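Local structure of sporozoite surface protein 2 (Plasmodium vivax, 4HQO) at residues G29-P34 with T38-M43; L23-S28 with P42-L47; L60-F65 with T91-T96. The protein probably acts as a cell-surface adhesion receptor for the gliding motility of malaria sporozoites, with a metal-binding von Willebrand factor A domain. The protein carries 4 engineered substitutions. One frame throughout, in Å; residues are numbered along the deposited sequence.

The three contacts lie within the von Willebrand factor A domain, on the same side of the chain's centre. Contacts 1 and 2 both use helix 33-49, share Pro42 and Met43 and have centres about 9 Å apart; each also includes one of the serines bound to the magnesium ion. Contact 3 follows in the chain, its centre about 8 Å from that of contact 2 and about 12 Å from that of contact 1. Strands 19-26 and 58-65, which supply contacts 2 and 3, are neighbours in the mixed sheet. The metal-binding loop that follows strand 19-26 is thus continuous with a core in which helices 33-49 and 83-96 pack on this sheet.

Contact 1 (G29-P34 with T38-M43); sequences GSIGYP and TKVIPM. With MG (magnesium ion), chain E.
Thr38 meets Pro34 one helical turn earlier, and both its backbone and its side chain use the same carbonyl. Thr38 N donates to Pro34 O over 3.0 Å, an N-H...O angle of 158°, while Thr38 OG1 donates to that oxygen from above the carbonyl plane. The hydroxyl can do so because OG1 sits between its own backbone N and carbonyl carbon (chi1 65°), which folds it back onto the preceding turn. Pro34 O is therefore gripped by two donors in the first turns of helix 33-49, where the helix widens into a pi-type turn at 38-40. Two residues on, Val40 points toward the loop: its CG2 touches Ile31 CG2 at 4.0 Å, the two side chains standing roughly perpendicular. Next to Ile31, Ser30 OG binds the magnesium ion at 2.2 Å, and Ser30 N donates to a water on that ion, as in a metal ion-dependent adhesion site (MIDAS). Further along, Met43 N closes a regular turn onto Lys39 O. Ile31 also packs against Asp134, and Val40 against Ile162 of a loop and Met132 of strand 126-133, while Met43 runs from Met132 to Trp192 and Ala195 of helix 192-203.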
# COMPACT_ATOMS: atom_id res chain seq x y z
N GLY A 29 12.01 17.42 20.30
CA GLY A 29 11.87 18.43 21.33
C GLY A 29 11.07 19.65 20.92
O GLY A 29 10.35 20.21 21.74
N SER A 30 11.19 20.09 19.67
CA SER A 30 10.45 21.26 19.22
C SER A 30 8.93 21.05 19.21
O SER A 30 8.16 22.01 19.29
CB SER A 30 10.93 21.74 17.85
OG SER A 30 10.76 20.74 16.87
N ILE A 31 8.48 19.81 19.14
CA ILE A 31 7.05 19.54 19.23
C ILE A 31 6.53 20.02 20.59
O ILE A 31 5.57 20.79 20.67
CB ILE A 31 6.75 18.06 19.01
CG1 ILE A 31 7.21 17.65 17.62
CG2 ILE A 31 5.26 17.78 19.20
CD1 ILE A 31 6.62 18.51 16.51
N GLY A 32 7.18 19.58 21.66
CA GLY A 32 6.82 20.04 22.99
C GLY A 32 5.84 19.12 23.68
O GLY A 32 4.91 18.59 23.07
N TYR A 33 6.06 18.92 24.98
CA TYR A 33 5.17 18.09 25.78
C TYR A 33 3.72 18.59 25.80
O TYR A 33 2.81 17.79 25.57
CB TYR A 33 5.71 17.94 27.21
CG TYR A 33 4.80 17.12 28.09
CD1 TYR A 33 4.75 15.74 27.96
CD2 TYR A 33 3.97 17.72 29.04
CE1 TYR A 33 3.93 14.97 28.75
CE2 TYR A 33 3.13 16.96 29.84
CZ TYR A 33 3.12 15.58 29.69
OH TYR A 33 2.30 14.80 30.46
N PRO A 34 3.49 19.88 26.09
CA PRO A 34 2.08 20.29 26.13
C PRO A 34 1.36 20.03 24.82
O PRO A 34 0.20 19.61 24.84
CB PRO A 34 2.15 21.79 26.43
CG PRO A 34 3.46 21.98 27.11
CD PRO A 34 4.38 21.00 26.45
N THR A 38 -2.13 17.77 24.20
CA THR A 38 -3.37 18.46 23.85
C THR A 38 -3.69 18.44 22.36
O THR A 38 -4.81 18.72 21.96
CB THR A 38 -3.32 19.94 24.29
OG1 THR A 38 -2.30 20.61 23.54
CG2 THR A 38 -3.04 20.06 25.79
N LYS A 39 -2.70 18.07 21.57
CA LYS A 39 -2.80 18.16 20.11
C LYS A 39 -2.40 16.87 19.39
O LYS A 39 -3.18 16.32 18.60
CB LYS A 39 -1.97 19.36 19.59
CG LYS A 39 -1.62 19.29 18.12
CD LYS A 39 -2.78 19.71 17.23
CE LYS A 39 -2.33 19.84 15.78
NZ LYS A 39 -3.44 20.35 14.92
N VAL A 40 -1.19 16.40 19.63
CA VAL A 40 -0.68 15.24 18.89
C VAL A 40 -1.40 13.93 19.21
O VAL A 40 -1.82 13.20 18.31
CB VAL A 40 0.81 15.03 19.11
CG1 VAL A 40 1.30 13.84 18.28
CG2 VAL A 40 1.59 16.31 18.75
N ILE A 41 -1.52 13.61 20.50
CA ILE A 41 -2.23 12.40 20.91
C ILE A 41 -3.70 12.41 20.44
O ILE A 41 -4.15 11.42 19.86
CB ILE A 41 -2.11 12.14 22.44
CG1 ILE A 41 -0.66 11.85 22.82
CG2 ILE A 41 -3.02 11.00 22.87
CD1 ILE A 41 -0.10 10.58 22.18
N PRO A 42 -4.45 13.50 20.68
CA PRO A 42 -5.81 13.51 20.13
C PRO A 42 -5.84 13.40 18.59
O PRO A 42 -6.78 12.83 18.06
CB PRO A 42 -6.36 14.87 20.57
CG PRO A 42 -5.58 15.21 21.80
CD PRO A 42 -4.19 14.70 21.51
N MET A 43 -4.84 13.93 17.90
CA MET A 43 -4.78 13.84 16.44
C MET A 43 -4.62 12.39 16.00
O MET A 43 -5.30 11.93 15.09
CB MET A 43 -3.64 14.68 15.88
CG MET A 43 -3.33 14.43 14.39
SD MET A 43 -4.62 15.05 13.29
CE MET A 43 -4.65 16.78 13.76
MG MG E . 12.18 19.21 16.02
O HOH W 1 13.45 19.52 17.77
O HOH W 2 10.74 18.87 14.45
O HOH W 3 13.57 20.61 15.20

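Contact 2 (L23-S28 with P42-L47); sequences LLVDGS and PMLNGL. With MG (magnesium ion), chain E.
Leu44 CD2 rests on two side chains of the strand, 3.7 Å from Leu23 CD2 and 3.7 Å from Val25 CG2. This is the helix-on-sheet packing of a beta-alpha-beta unit in the Rossmann-like von Willebrand factor A fold: strand 23-26 and helix 42-47 run nearly antiparallel, at 167°, with their axes 11.7 Å apart. The tight part is made of methyl groups alone. Leu44 keeps CG beside its backbone N, anti to the carbonyl carbon (chi1 -73°), and its CD2 branch meets both strand residues at a slant. Met62 of strand 58-65, Met132 of strand 126-133 and Val90 of helix 83-96 also pack around Leu44. Toward the end of the helical segment the packing is looser: Leu23 CD1 and Leu47 CD2 pass alongside one another, running opposite ways, at 4.2 Å. Away from the strand, partly exposed Asn45 touches Leu87 and Val90 of helix 83-96. At the C-terminal end of the strand the chemistry becomes polar: Asp26 OD1 accepts from Ser28 N at 3.0 Å in an Asx turn and from Ser28 OG at 2.8 Å, while Asp26 OD2 lies 2.8 Å from the oxygen of a metal-bound water; Ser28 OG itself binds the magnesium ion at 2.3 Å.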
# COMPACT_ATOMS: atom_id res chain seq x y z
N LEU A 23 2.58 5.88 8.88
CA LEU A 23 2.34 7.03 9.74
C LEU A 23 3.64 7.41 10.43
O LEU A 23 4.14 6.66 11.28
CB LEU A 23 1.25 6.70 10.76
CG LEU A 23 0.79 7.77 11.75
CD1 LEU A 23 0.51 9.08 11.05
CD2 LEU A 23 -0.45 7.28 12.49
N LEU A 24 4.20 8.55 10.05
CA LEU A 24 5.50 9.00 10.56
C LEU A 24 5.26 10.16 11.52
O LEU A 24 4.77 11.22 11.12
CB LEU A 24 6.40 9.46 9.41
CG LEU A 24 6.52 8.54 8.19
CD1 LEU A 24 7.51 9.13 7.15
CD2 LEU A 24 6.95 7.14 8.60
N VAL A 25 5.57 9.94 12.79
CA VAL A 25 5.21 10.89 13.84
C VAL A 25 6.44 11.59 14.41
O VAL A 25 7.38 10.95 14.88
CB VAL A 25 4.40 10.21 14.98
CG1 VAL A 25 4.00 11.23 16.03
CG2 VAL A 25 3.16 9.50 14.42
N ASP A 26 6.44 12.92 14.32
CA ASP A 26 7.53 13.74 14.86
C ASP A 26 7.44 13.77 16.39
O ASP A 26 6.48 14.31 16.94
CB ASP A 26 7.36 15.16 14.30
CG ASP A 26 8.57 16.06 14.55
OD1 ASP A 26 9.32 15.85 15.53
OD2 ASP A 26 8.72 17.01 13.75
N GLY A 27 8.42 13.18 17.08
CA GLY A 27 8.45 13.22 18.54
C GLY A 27 9.61 14.03 19.10
O GLY A 27 10.06 13.80 20.23
N SER A 28 10.10 14.98 18.31
CA SER A 28 11.26 15.78 18.67
C SER A 28 10.95 16.83 19.75
O SER A 28 9.80 17.13 20.04
CB SER A 28 11.82 16.49 17.44
OG SER A 28 10.97 17.54 17.01
N PRO A 42 -4.45 13.50 20.68
CA PRO A 42 -5.81 13.51 20.13
C PRO A 42 -5.84 13.40 18.59
O PRO A 42 -6.78 12.83 18.06
CB PRO A 42 -6.36 14.87 20.57
CG PRO A 42 -5.58 15.21 21.80
CD PRO A 42 -4.19 14.70 21.51
N MET A 43 -4.84 13.93 17.90
CA MET A 43 -4.78 13.84 16.44
C MET A 43 -4.62 12.39 16.00
O MET A 43 -5.30 11.93 15.09
CB MET A 43 -3.64 14.68 15.88
CG MET A 43 -3.33 14.43 14.39
SD MET A 43 -4.62 15.05 13.29
CE MET A 43 -4.65 16.78 13.76
N LEU A 44 -3.71 11.68 16.66
CA LEU A 44 -3.44 10.29 16.33
C LEU A 44 -4.64 9.41 16.63
O LEU A 44 -4.93 8.47 15.90
CB LEU A 44 -2.24 9.78 17.12
CG LEU A 44 -0.85 10.26 16.72
CD1 LEU A 44 0.13 9.91 17.82
CD2 LEU A 44 -0.45 9.58 15.42
N ASN A 45 -5.34 9.72 17.72
CA ASN A 45 -6.50 8.95 18.10
C ASN A 45 -7.62 9.07 17.07
O ASN A 45 -8.17 8.07 16.63
CB ASN A 45 -7.01 9.37 19.48
CG ASN A 45 -6.28 8.66 20.59
OD1 ASN A 45 -5.82 7.53 20.42
ND2 ASN A 45 -6.18 9.31 21.75
N GLY A 46 -7.96 10.31 16.70
CA GLY A 46 -9.04 10.56 15.76
C GLY A 46 -8.69 10.06 14.37
O GLY A 46 -9.53 9.53 13.66
N LEU A 47 -7.43 10.21 13.99
CA LEU A 47 -6.97 9.72 12.70
C LEU A 47 -7.12 8.21 12.62
O LEU A 47 -7.79 7.68 11.73
CB LEU A 47 -5.51 10.11 12.49
CG LEU A 47 -4.85 9.84 11.15
CD1 LEU A 47 -5.66 10.45 10.03
CD2 LEU A 47 -3.45 10.45 11.18
MG MG E . 12.18 19.21 16.02
O HOH W 2 10.74 18.87 14.45
O HOH W 3 13.57 20.61 15.20
O HOH W 1 13.45 19.52 17.77

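Contact 3 (L60-F65 with T91-T96); sequences LYMNLF and TELRKT. With NA (sodium ion), chain G.
Leu93 is the one residue of 91-96 that reaches strand residues 60-65, and it does so through both of its branches. Its CD1 meets Met62 CE at 4.1 Å, the two chain ends meeting tip to tip, and its CD2 meets Leu64 CD2 at 4.2 Å. Met62 spans the gap as an extended chain, with CG anti to the backbone N (chi1 -172°) and the links beyond it also stretched out, which carries the methyl to the helix. All three residues are buried, and the contact between them is wholly apolar. Leu72 of the adjacent strand 69-73 packs on both Leu64 and Leu93, while Met62 continues to Val25 of strand 19-26. In the von Willebrand factor A fold this is helix 83-96 covering one face of the central sheet, near the edge formed by strand 69-73. The helix is further tied to helix 33-49 by a hydrogen bond from Trp36 NE1 to Leu93 O. At its C-terminal end, Glu92 O accepts from Thr96 N at 3.0 Å and from Thr96 OG1 at 2.6 Å, the two donors arriving from opposite faces of the carbonyl plane. The alternate strand residues belong to the other face of the sheet. There Tyr61 OH binds the sodium ion at 2.3 Å, with the metal in the plane of the ring at its edge, and Glu71 is a second ligand. Asn63 ND2 donates to Tyr61 OH at 2.8 Å, the phenol oxygen lying close to the plane of the Asn63 amide, and the Tyr61 ring makes an edge-to-face contact with His115 of helix 105-117.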
# COMPACT_ATOMS: atom_id res chain seq x y z
N LEU A 60 -1.47 -0.62 8.73
CA LEU A 60 -0.78 0.52 9.30
C LEU A 60 0.69 0.20 9.58
O LEU A 60 1.01 -0.88 10.07
CB LEU A 60 -1.50 0.96 10.58
CG LEU A 60 -0.91 2.13 11.38
CD1 LEU A 60 -1.01 3.42 10.57
CD2 LEU A 60 -1.62 2.28 12.74
N TYR A 61 1.57 1.13 9.23
CA TYR A 61 2.94 1.13 9.72
C TYR A 61 3.10 2.41 10.53
O TYR A 61 2.48 3.43 10.22
CB TYR A 61 3.95 1.07 8.56
CG TYR A 61 5.37 1.46 8.93
CD1 TYR A 61 5.76 2.79 8.94
CD2 TYR A 61 6.32 0.50 9.23
CE1 TYR A 61 7.03 3.17 9.26
CE2 TYR A 61 7.62 0.87 9.57
CZ TYR A 61 7.96 2.21 9.57
OH TYR A 61 9.24 2.62 9.88
N MET A 62 3.89 2.37 11.60
CA MET A 62 4.06 3.57 12.40
C MET A 62 5.48 3.74 12.89
O MET A 62 6.09 2.79 13.40
CB MET A 62 3.08 3.59 13.57
CG MET A 62 3.04 4.91 14.35
SD MET A 62 1.85 4.74 15.73
CE MET A 62 1.44 6.45 16.04
N ASN A 63 6.01 4.95 12.71
CA ASN A 63 7.37 5.27 13.11
C ASN A 63 7.37 6.56 13.91
O ASN A 63 6.71 7.54 13.54
CB ASN A 63 8.27 5.45 11.88
CG ASN A 63 9.74 5.39 12.22
OD1 ASN A 63 10.29 6.31 12.83
ND2 ASN A 63 10.40 4.30 11.83
N LEU A 64 8.14 6.56 14.99
CA LEU A 64 8.32 7.75 15.80
C LEU A 64 9.72 8.30 15.56
O LEU A 64 10.72 7.61 15.79
CB LEU A 64 8.18 7.38 17.28
CG LEU A 64 8.32 8.53 18.29
CD1 LEU A 64 7.13 9.47 18.17
CD2 LEU A 64 8.40 7.97 19.69
N PHE A 65 9.83 9.53 15.08
CA PHE A 65 11.17 10.07 14.84
C PHE A 65 11.50 11.30 15.70
O PHE A 65 10.67 12.16 15.95
CB PHE A 65 11.42 10.34 13.36
CG PHE A 65 10.52 11.39 12.75
CD1 PHE A 65 9.27 11.04 12.23
CD2 PHE A 65 10.94 12.71 12.66
CE1 PHE A 65 8.45 12.00 11.65
CE2 PHE A 65 10.12 13.68 12.07
CZ PHE A 65 8.88 13.33 11.56
N THR A 91 -1.93 5.01 23.14
CA THR A 91 -2.11 5.18 24.58
C THR A 91 -0.77 5.06 25.32
O THR A 91 -0.48 5.83 26.24
CB THR A 91 -3.11 4.18 25.16
OG1 THR A 91 -4.41 4.46 24.64
CG2 THR A 91 -3.15 4.27 26.72
N GLU A 92 0.03 4.11 24.88
CA GLU A 92 1.38 3.91 25.38
C GLU A 92 2.23 5.15 25.14
O GLU A 92 3.04 5.54 25.98
CB GLU A 92 1.99 2.71 24.67
CG GLU A 92 2.88 1.85 25.52
CD GLU A 92 3.38 0.64 24.77
OE1 GLU A 92 2.59 0.03 24.01
OE2 GLU A 92 4.58 0.30 24.92
N LEU A 93 2.05 5.78 23.98
CA LEU A 93 2.78 7.00 23.66
C LEU A 93 2.33 8.17 24.53
O LEU A 93 3.15 8.99 24.96
CB LEU A 93 2.63 7.37 22.18
CG LEU A 93 3.37 6.47 21.18
CD1 LEU A 93 3.12 6.95 19.77
CD2 LEU A 93 4.87 6.41 21.45
N ARG A 94 1.03 8.24 24.79
CA ARG A 94 0.51 9.31 25.64
C ARG A 94 1.07 9.19 27.06
O ARG A 94 1.40 10.19 27.70
CB ARG A 94 -1.02 9.26 25.70
CG ARG A 94 -1.60 10.37 26.57
CD ARG A 94 -3.11 10.26 26.74
NE ARG A 94 -3.54 8.96 27.23
CZ ARG A 94 -3.61 8.62 28.52
NH1 ARG A 94 -3.27 9.48 29.46
NH2 ARG A 94 -4.03 7.41 28.86
N LYS A 95 1.18 7.97 27.54
CA LYS A 95 1.52 7.74 28.94
C LYS A 95 3.01 7.78 29.23
O LYS A 95 3.41 8.17 30.31
CB LYS A 95 0.97 6.39 29.40
CG LYS A 95 -0.54 6.28 29.44
CD LYS A 95 -0.96 5.03 30.21
CE LYS A 95 -2.47 4.85 30.24
NZ LYS A 95 -2.86 3.55 30.86
N THR A 96 3.83 7.36 28.27
CA THR A 96 5.22 7.05 28.58
C THR A 96 6.27 7.75 27.70
O THR A 96 7.46 7.62 27.94
CB THR A 96 5.49 5.53 28.50
OG1 THR A 96 5.36 5.09 27.15
CG2 THR A 96 4.50 4.76 29.38
NA NA G . 10.75 0.90 9.92